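Local coordinates for protein geranyltranstransferase (Legionella pneumophila subsp. pneumophila, PDB 3LOM) that probably catalyses magnesium-dependent chain elongation of isoprenoid diphosphates, consistent with farnesyl or geranylgeranyl diphosphate synthase activity, at residues I56-D66 with F284-L294; I193-L201 with L215-F226. All coordinates share one frame; numbering follows the deposited sequence.

Contact 1 (I56-D66 with F284-L294); sequences ILVYLAGDLID and FGSKAAALIEL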
# COMPACT_ATOMS: atom_id res chain seq x y z
N ILE A 56 16.82 -6.30 11.49
CA ILE A 56 17.88 -7.12 12.05
C ILE A 56 17.73 -8.59 11.65
O ILE A 56 18.70 -9.22 11.22
CB ILE A 56 17.96 -6.99 13.59
CG1 ILE A 56 18.15 -5.52 14.00
CG2 ILE A 56 19.09 -7.85 14.15
CD1 ILE A 56 17.85 -5.23 15.47
N LEU A 57 16.51 -9.11 11.77
CA LEU A 57 16.20 -10.49 11.38
C LEU A 57 16.47 -10.73 9.91
O LEU A 57 17.02 -11.76 9.55
CB LEU A 57 14.74 -10.85 11.71
CG LEU A 57 14.36 -10.92 13.19
CD1 LEU A 57 12.85 -10.89 13.34
CD2 LEU A 57 14.98 -12.13 13.88
N VAL A 58 16.10 -9.76 9.07
CA VAL A 58 16.48 -9.75 7.65
C VAL A 58 18.00 -9.84 7.43
O VAL A 58 18.46 -10.62 6.60
CB VAL A 58 15.90 -8.51 6.94
CG1 VAL A 58 16.52 -8.28 5.56
CG2 VAL A 58 14.42 -8.66 6.80
N TYR A 59 18.76 -9.05 8.20
CA TYR A 59 20.22 -9.04 8.08
C TYR A 59 20.84 -10.35 8.53
O TYR A 59 21.70 -10.89 7.84
CB TYR A 59 20.83 -7.87 8.86
CG TYR A 59 20.67 -6.53 8.18
CD1 TYR A 59 21.10 -6.34 6.86
CD2 TYR A 59 20.12 -5.44 8.85
CE1 TYR A 59 20.97 -5.11 6.23
CE2 TYR A 59 19.98 -4.20 8.23
CZ TYR A 59 20.41 -4.05 6.92
OH TYR A 59 20.28 -2.83 6.29
N LEU A 60 20.37 -10.86 9.66
CA LEU A 60 20.92 -12.08 10.25
C LEU A 60 20.55 -13.36 9.49
O LEU A 60 21.38 -14.26 9.35
CB LEU A 60 20.51 -12.19 11.72
CG LEU A 60 21.18 -11.17 12.64
CD1 LEU A 60 20.81 -11.42 14.09
CD2 LEU A 60 22.68 -11.19 12.46
N ALA A 61 19.31 -13.42 8.99
CA ALA A 61 18.87 -14.53 8.16
C ALA A 61 19.51 -14.47 6.78
O ALA A 61 19.79 -15.51 6.18
CB ALA A 61 17.35 -14.54 8.03
N GLY A 62 19.74 -13.25 6.30
CA GLY A 62 20.40 -13.03 5.01
C GLY A 62 21.86 -13.44 5.00
O GLY A 62 22.37 -13.89 3.98
N ASP A 63 22.52 -13.27 6.15
CA ASP A 63 23.90 -13.71 6.35
C ASP A 63 24.02 -15.23 6.32
O ASP A 63 24.97 -15.76 5.75
CB ASP A 63 24.43 -13.20 7.69
CG ASP A 63 25.17 -11.88 7.56
OD1 ASP A 63 25.12 -11.25 6.48
OD2 ASP A 63 25.81 -11.47 8.56
N LEU A 64 23.04 -15.90 6.93
CA LEU A 64 23.02 -17.36 7.04
C LEU A 64 23.04 -18.06 5.68
O LEU A 64 23.70 -19.09 5.53
CB LEU A 64 21.82 -17.83 7.85
CG LEU A 64 21.89 -17.58 9.36
CD1 LEU A 64 20.54 -17.80 10.02
CD2 LEU A 64 22.94 -18.47 9.99
N ILE A 65 22.35 -17.48 4.71
CA ILE A 65 22.40 -17.99 3.33
C ILE A 65 23.22 -17.09 2.40
O ILE A 65 23.09 -17.17 1.17
CB ILE A 65 20.99 -18.32 2.75
CG1 ILE A 65 20.11 -17.06 2.65
CG2 ILE A 65 20.32 -19.40 3.59
CD1 ILE A 65 18.83 -17.28 1.87
N ASP A 66 24.07 -16.26 3.00
CA ASP A 66 25.09 -15.45 2.31
C ASP A 66 24.60 -14.60 1.12
O ASP A 66 25.25 -14.54 0.07
CB ASP A 66 26.28 -16.34 1.88
CG ASP A 66 26.91 -17.07 3.05
OD1 ASP A 66 27.04 -18.31 2.96
OD2 ASP A 66 27.28 -16.42 4.05
N PHE A 284 22.85 -24.67 10.97
CA PHE A 284 23.85 -23.66 10.62
C PHE A 284 25.05 -23.70 11.57
O PHE A 284 26.17 -23.41 11.16
CB PHE A 284 23.22 -22.26 10.63
CG PHE A 284 21.95 -22.15 9.83
CD1 PHE A 284 22.00 -21.95 8.45
CD2 PHE A 284 20.70 -22.23 10.45
CE1 PHE A 284 20.82 -21.84 7.70
CE2 PHE A 284 19.52 -22.13 9.71
CZ PHE A 284 19.58 -21.93 8.34
N GLY A 285 24.79 -24.05 12.83
CA GLY A 285 25.84 -24.25 13.82
C GLY A 285 26.43 -22.98 14.38
O GLY A 285 25.72 -22.16 14.97
N SER A 286 27.74 -22.81 14.20
CA SER A 286 28.49 -21.65 14.70
C SER A 286 28.25 -20.39 13.86
O SER A 286 28.44 -19.28 14.34
CB SER A 286 29.99 -21.95 14.77
OG SER A 286 30.32 -22.67 15.94
N LYS A 287 27.83 -20.59 12.61
CA LYS A 287 27.47 -19.50 11.70
C LYS A 287 26.23 -18.73 12.20
O LYS A 287 26.07 -17.54 11.89
CB LYS A 287 27.21 -20.07 10.30
CG LYS A 287 27.20 -19.05 9.18
CD LYS A 287 26.99 -19.73 7.84
CE LYS A 287 26.99 -18.72 6.71
NZ LYS A 287 26.59 -19.35 5.43
N ALA A 288 25.39 -19.40 12.98
CA ALA A 288 24.16 -18.80 13.51
C ALA A 288 24.32 -18.15 14.89
O ALA A 288 23.33 -17.67 15.45
CB ALA A 288 23.05 -19.85 13.55
N ALA A 289 25.55 -18.12 15.41
CA ALA A 289 25.82 -17.64 16.78
C ALA A 289 25.42 -16.19 17.03
O ALA A 289 25.16 -15.80 18.17
CB ALA A 289 27.29 -17.86 17.14
N ALA A 290 25.37 -15.40 15.95
CA ALA A 290 24.89 -14.03 15.99
C ALA A 290 23.40 -13.99 16.30
O ALA A 290 22.95 -13.26 17.20
CB ALA A 290 25.19 -13.33 14.67
N LEU A 291 22.63 -14.80 15.57
CA LEU A 291 21.18 -14.88 15.71
C LEU A 291 20.76 -15.52 17.03
O LEU A 291 19.75 -15.12 17.62
CB LEU A 291 20.56 -15.61 14.52
CG LEU A 291 19.03 -15.70 14.36
CD1 LEU A 291 18.32 -14.38 14.63
CD2 LEU A 291 18.70 -16.22 12.97
N ILE A 292 21.53 -16.51 17.48
CA ILE A 292 21.27 -17.23 18.73
C ILE A 292 21.41 -16.29 19.94
O ILE A 292 20.60 -16.33 20.87
CB ILE A 292 22.18 -18.49 18.86
CG1 ILE A 292 21.78 -19.53 17.81
CG2 ILE A 292 22.11 -19.10 20.26
CD1 ILE A 292 22.90 -20.48 17.41
N GLU A 293 22.44 -15.44 19.90
CA GLU A 293 22.67 -14.44 20.95
C GLU A 293 21.56 -13.39 20.97
O GLU A 293 21.13 -12.98 22.05
CB GLU A 293 24.04 -13.78 20.78
CG GLU A 293 24.73 -13.38 22.09
CD GLU A 293 24.17 -12.10 22.71
OE1 GLU A 293 23.93 -11.12 21.96
OE2 GLU A 293 23.97 -12.08 23.95
N LEU A 294 21.09 -12.99 19.79
CA LEU A 294 19.94 -12.08 19.69
C LEU A 294 18.67 -12.72 20.25
O LEU A 294 17.92 -12.07 20.99
CB LEU A 294 19.72 -11.63 18.24
CG LEU A 294 18.50 -10.71 18.03
CD1 LEU A 294 18.73 -9.34 18.66
CD2 LEU A 294 18.13 -10.58 16.56

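Contact 2 (I193-L201 with L215-F226); sequences ILACFEMVL and LRTYGKHIGLVF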
# COMPACT_ATOMS: atom_id res chain seq x y z
N ILE A 193 6.49 -10.99 10.36
CA ILE A 193 7.73 -11.55 10.91
C ILE A 193 8.26 -12.71 10.06
O ILE A 193 9.47 -12.79 9.80
CB ILE A 193 7.55 -11.96 12.39
CG1 ILE A 193 7.47 -10.69 13.25
CG2 ILE A 193 8.70 -12.84 12.86
CD1 ILE A 193 6.82 -10.87 14.60
N LEU A 194 7.35 -13.57 9.60
CA LEU A 194 7.69 -14.68 8.70
C LEU A 194 8.22 -14.18 7.36
O LEU A 194 9.14 -14.77 6.79
CB LEU A 194 6.46 -15.57 8.49
CG LEU A 194 6.59 -17.08 8.32
CD1 LEU A 194 7.52 -17.69 9.37
CD2 LEU A 194 5.20 -17.72 8.40
N ALA A 195 7.65 -13.07 6.88
CA ALA A 195 8.10 -12.42 5.64
C ALA A 195 9.59 -12.01 5.63
O ALA A 195 10.19 -11.96 4.56
CB ALA A 195 7.21 -11.23 5.31
N CYS A 196 10.17 -11.73 6.80
CA CYS A 196 11.61 -11.43 6.92
C CYS A 196 12.46 -12.56 6.37
O CYS A 196 13.40 -12.34 5.62
CB CYS A 196 12.02 -11.19 8.38
SG CYS A 196 11.14 -9.87 9.22
N PHE A 197 12.08 -13.77 6.76
CA PHE A 197 12.78 -14.97 6.35
C PHE A 197 12.39 -15.36 4.93
O PHE A 197 13.24 -15.76 4.14
CB PHE A 197 12.50 -16.09 7.36
CG PHE A 197 12.75 -15.67 8.79
CD1 PHE A 197 14.01 -15.79 9.35
CD2 PHE A 197 11.72 -15.14 9.57
CE1 PHE A 197 14.24 -15.39 10.67
CE2 PHE A 197 11.94 -14.73 10.87
CZ PHE A 197 13.21 -14.86 11.43
N GLU A 198 11.12 -15.19 4.59
CA GLU A 198 10.62 -15.58 3.27
C GLU A 198 11.09 -14.68 2.12
O GLU A 198 11.36 -15.18 1.02
CB GLU A 198 9.09 -15.67 3.25
CG GLU A 198 8.50 -16.79 4.11
CD GLU A 198 8.51 -18.16 3.43
OE1 GLU A 198 8.85 -18.26 2.23
OE2 GLU A 198 8.17 -19.14 4.12
N MET A 199 11.19 -13.37 2.37
CA MET A 199 11.73 -12.44 1.36
C MET A 199 13.23 -12.69 1.14
O MET A 199 13.72 -12.59 0.01
CB MET A 199 11.46 -10.97 1.73
CG MET A 199 10.06 -10.48 1.37
SD MET A 199 9.69 -8.76 1.84
CE MET A 199 9.83 -8.95 3.54
N VAL A 200 13.94 -13.03 2.22
CA VAL A 200 15.35 -13.41 2.18
C VAL A 200 15.54 -14.70 1.35
O VAL A 200 16.47 -14.79 0.54
CB VAL A 200 15.95 -13.51 3.63
CG1 VAL A 200 17.11 -14.49 3.72
CG2 VAL A 200 16.39 -12.13 4.12
N LEU A 201 14.64 -15.67 1.53
CA LEU A 201 14.66 -16.94 0.80
C LEU A 201 14.39 -16.79 -0.70
O LEU A 201 14.94 -17.54 -1.51
CB LEU A 201 13.69 -17.95 1.41
CG LEU A 201 14.16 -18.63 2.70
CD1 LEU A 201 12.98 -19.27 3.42
CD2 LEU A 201 15.26 -19.66 2.43
N LEU A 215 14.36 -22.02 8.73
CA LEU A 215 14.09 -20.59 8.91
C LEU A 215 12.62 -20.39 9.28
O LEU A 215 12.31 -19.72 10.28
CB LEU A 215 14.46 -19.80 7.65
CG LEU A 215 15.95 -19.65 7.31
CD1 LEU A 215 16.13 -18.92 6.00
CD2 LEU A 215 16.73 -18.95 8.42
N ARG A 216 11.74 -21.01 8.49
CA ARG A 216 10.29 -21.01 8.70
C ARG A 216 9.85 -21.40 10.11
O ARG A 216 8.94 -20.79 10.66
CB ARG A 216 9.60 -21.89 7.65
CG ARG A 216 9.54 -21.23 6.28
CD ARG A 216 9.35 -22.22 5.15
NE ARG A 216 9.32 -21.53 3.86
CZ ARG A 216 9.25 -22.13 2.67
NH1 ARG A 216 9.19 -23.45 2.59
NH2 ARG A 216 9.23 -21.40 1.57
N THR A 217 10.52 -22.39 10.69
CA THR A 217 10.26 -22.81 12.07
C THR A 217 10.70 -21.74 13.07
O THR A 217 9.93 -21.37 13.96
CB THR A 217 10.91 -24.18 12.38
OG1 THR A 217 10.46 -25.15 11.43
CG2 THR A 217 10.55 -24.67 13.79
N TYR A 218 11.93 -21.22 12.90
CA TYR A 218 12.40 -20.11 13.73
C TYR A 218 11.42 -18.93 13.66
O TYR A 218 10.99 -18.43 14.70
CB TYR A 218 13.82 -19.65 13.34
CG TYR A 218 14.35 -18.53 14.22
CD1 TYR A 218 14.87 -18.79 15.48
CD2 TYR A 218 14.31 -17.20 13.79
CE1 TYR A 218 15.34 -17.76 16.30
CE2 TYR A 218 14.77 -16.16 14.59
CZ TYR A 218 15.29 -16.45 15.84
OH TYR A 218 15.74 -15.43 16.64
N GLY A 219 11.06 -18.54 12.44
CA GLY A 219 10.08 -17.47 12.19
C GLY A 219 8.70 -17.59 12.82
O GLY A 219 8.19 -16.62 13.37
N LYS A 220 8.10 -18.78 12.74
CA LYS A 220 6.77 -19.02 13.32
C LYS A 220 6.82 -18.91 14.82
O LYS A 220 5.96 -18.27 15.43
CB LYS A 220 6.24 -20.41 12.93
CG LYS A 220 5.61 -20.48 11.55
CD LYS A 220 5.55 -21.91 11.04
CE LYS A 220 5.37 -21.94 9.53
NZ LYS A 220 5.70 -23.28 8.95
N HIS A 221 7.82 -19.54 15.43
CA HIS A 221 7.89 -19.58 16.88
C HIS A 221 8.35 -18.26 17.48
O HIS A 221 7.95 -17.93 18.59
CB HIS A 221 8.72 -20.78 17.35
CG HIS A 221 8.06 -22.10 17.08
ND1 HIS A 221 7.26 -22.73 18.00
CD2 HIS A 221 8.05 -22.87 15.97
CE1 HIS A 221 6.79 -23.85 17.48
NE2 HIS A 221 7.26 -23.96 16.25
N ILE A 222 9.16 -17.51 16.74
CA ILE A 222 9.62 -16.20 17.22
C ILE A 222 8.50 -15.14 17.18
O ILE A 222 8.34 -14.37 18.13
CB ILE A 222 10.97 -15.77 16.54
CG1 ILE A 222 11.87 -15.02 17.52
CG2 ILE A 222 10.77 -15.04 15.20
CD1 ILE A 222 12.70 -15.94 18.38
N GLY A 223 7.70 -15.15 16.11
CA GLY A 223 6.55 -14.25 15.96
C GLY A 223 5.43 -14.52 16.95
O GLY A 223 4.72 -13.60 17.37
N LEU A 224 5.29 -15.79 17.33
CA LEU A 224 4.32 -16.20 18.33
C LEU A 224 4.78 -15.80 19.73
O LEU A 224 4.02 -15.19 20.49
CB LEU A 224 4.12 -17.72 18.24
CG LEU A 224 3.28 -18.48 19.27
CD1 LEU A 224 1.85 -17.95 19.37
CD2 LEU A 224 3.28 -19.96 18.91
N VAL A 225 6.03 -16.14 20.06
CA VAL A 225 6.56 -15.91 21.41
C VAL A 225 6.71 -14.43 21.81
O VAL A 225 6.62 -14.10 23.00
CB VAL A 225 7.87 -16.74 21.66
CG1 VAL A 225 9.10 -16.05 21.09
CG2 VAL A 225 8.04 -17.06 23.14
N PHE A 226 6.92 -13.54 20.83
CA PHE A 226 6.97 -12.09 21.09
C PHE A 226 5.65 -11.60 21.67
O PHE A 226 5.62 -10.83 22.63
CB PHE A 226 7.28 -11.29 19.81
CG PHE A 226 8.69 -11.41 19.32
CD1 PHE A 226 9.72 -11.83 20.17
CD2 PHE A 226 9.01 -11.09 18.01
CE1 PHE A 226 11.03 -11.93 19.71
CE2 PHE A 226 10.31 -11.19 17.54
CZ PHE A 226 11.32 -11.61 18.39

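Contact 1 (I56-D66 with F284-L294)
L60 and L64 of helix 53-64 pack against L291 and its neighbours at the start of helix 289-303. This is antiparallel helix packing in the mainly helical isoprenoid synthase fold. The short axes approach to 9.8 Å, with 149° between their directions. The tight part is wholly apolar. L60 CD1 lies 3.7 Å from L294 CD2 and also touches L291 at CA and CD1. L60 CD2 turns to the methyl of A290. L291 holds CG anti to its backbone N (chi1 -174°), and this carries its two methyls into the opposing leucines. L291 CD2 meets L64 CD1 at 3.8 Å, the two side chains crossing at about a right angle. L64 CD2 rests on CA and CB of A288 and near CG of F284, and L64 CD1 lies over one face of the F284 ring. At the I56 end, I56 CG2 touches L294 CD2. Y218 of helix 209-236 touches L57.

The other end is polar and more open to solvent. Helix 53-64 stops there in a Schellman motif, with D66 at C-prime in positive phi. K287 is exposed, and its fully extended chain reaches across to this helix end. Its NZ donates to two acceptors. K287 NZ donates to L64 O at 2.9 Å, from above the carbonyl plane. K287 NZ also forms a salt bridge with D66 OD1 at 2.7 Å, 35° out of the carboxylate plane.

Contact 2 (I193-L201 with L215-F226)
E198 and R216 join the two helices by a two-pronged salt bridge. R216 comes side-on and gives one nitrogen to each carboxylate oxygen. R216 NH2 donates to the syn lone pair of E198 OE1, at 3.2 Å and an N-H...O angle of 162°. R216 NE is closer to E198 OE2, at 2.7 Å, but this bond is more bent, at 136°. The carboxylate and guanidinium planes are nearly coplanar. The NH2 bond lies in the guanidinium plane, while the NE bond is tilted from both planes. Each oxygen has its own N-H donor. R216 reaches E198 through a chain extended from CG to NE, while E198 bends at chi2 (-81°) to meet it. The two bonds should limit rotation of both groups.

Helices 178-201 and 209-236 form an antiparallel pair in the helical core of the polyprenyl synthetase fold. G219 lets them come close, their short axes 8.6 Å apart. L194 CD1 lies 3.6 Å from the carbonyl oxygen of R216, a van der Waals contact. That oxygen accepts the backbone N-H of K220. F197 presses CE2 on G219 CA at 3.6 Å, and one ring face looks toward L215 O and G219 N. These two backbone atoms are already bonded to each other within their helix. The CZ atom of F197 meets the edge of the Y218 ring, 3.5 Å from CD2. The hydroxyl of Y218 is hydrogen-bonded to T295 OG1. I193 is a knob in the hole formed by G219, I222, G223 and F226, with its CD1 3.7 Å from G223 CA.

Contact 2 is nested along the chain inside the loop closed by contact 1. The order is 56-66, 193-201, 215-226, then 284-294. The four segments lie on four different helices, and the contact centres are about 13 Å apart. Contact 2 is buried near the chain centre, while contact 1 lies further out and is partly buried. The two touch directly, by packing. L291 CD1 of contact 1 is 3.4 Å from Y218 OH of contact 2, and V200 packs on the backbone oxygens of V58 and A61. Together they bring helices 53-64 and 289-303, distant in sequence, against the central antiparallel pair, so four helices of the polyprenyl synthetase fold pack together.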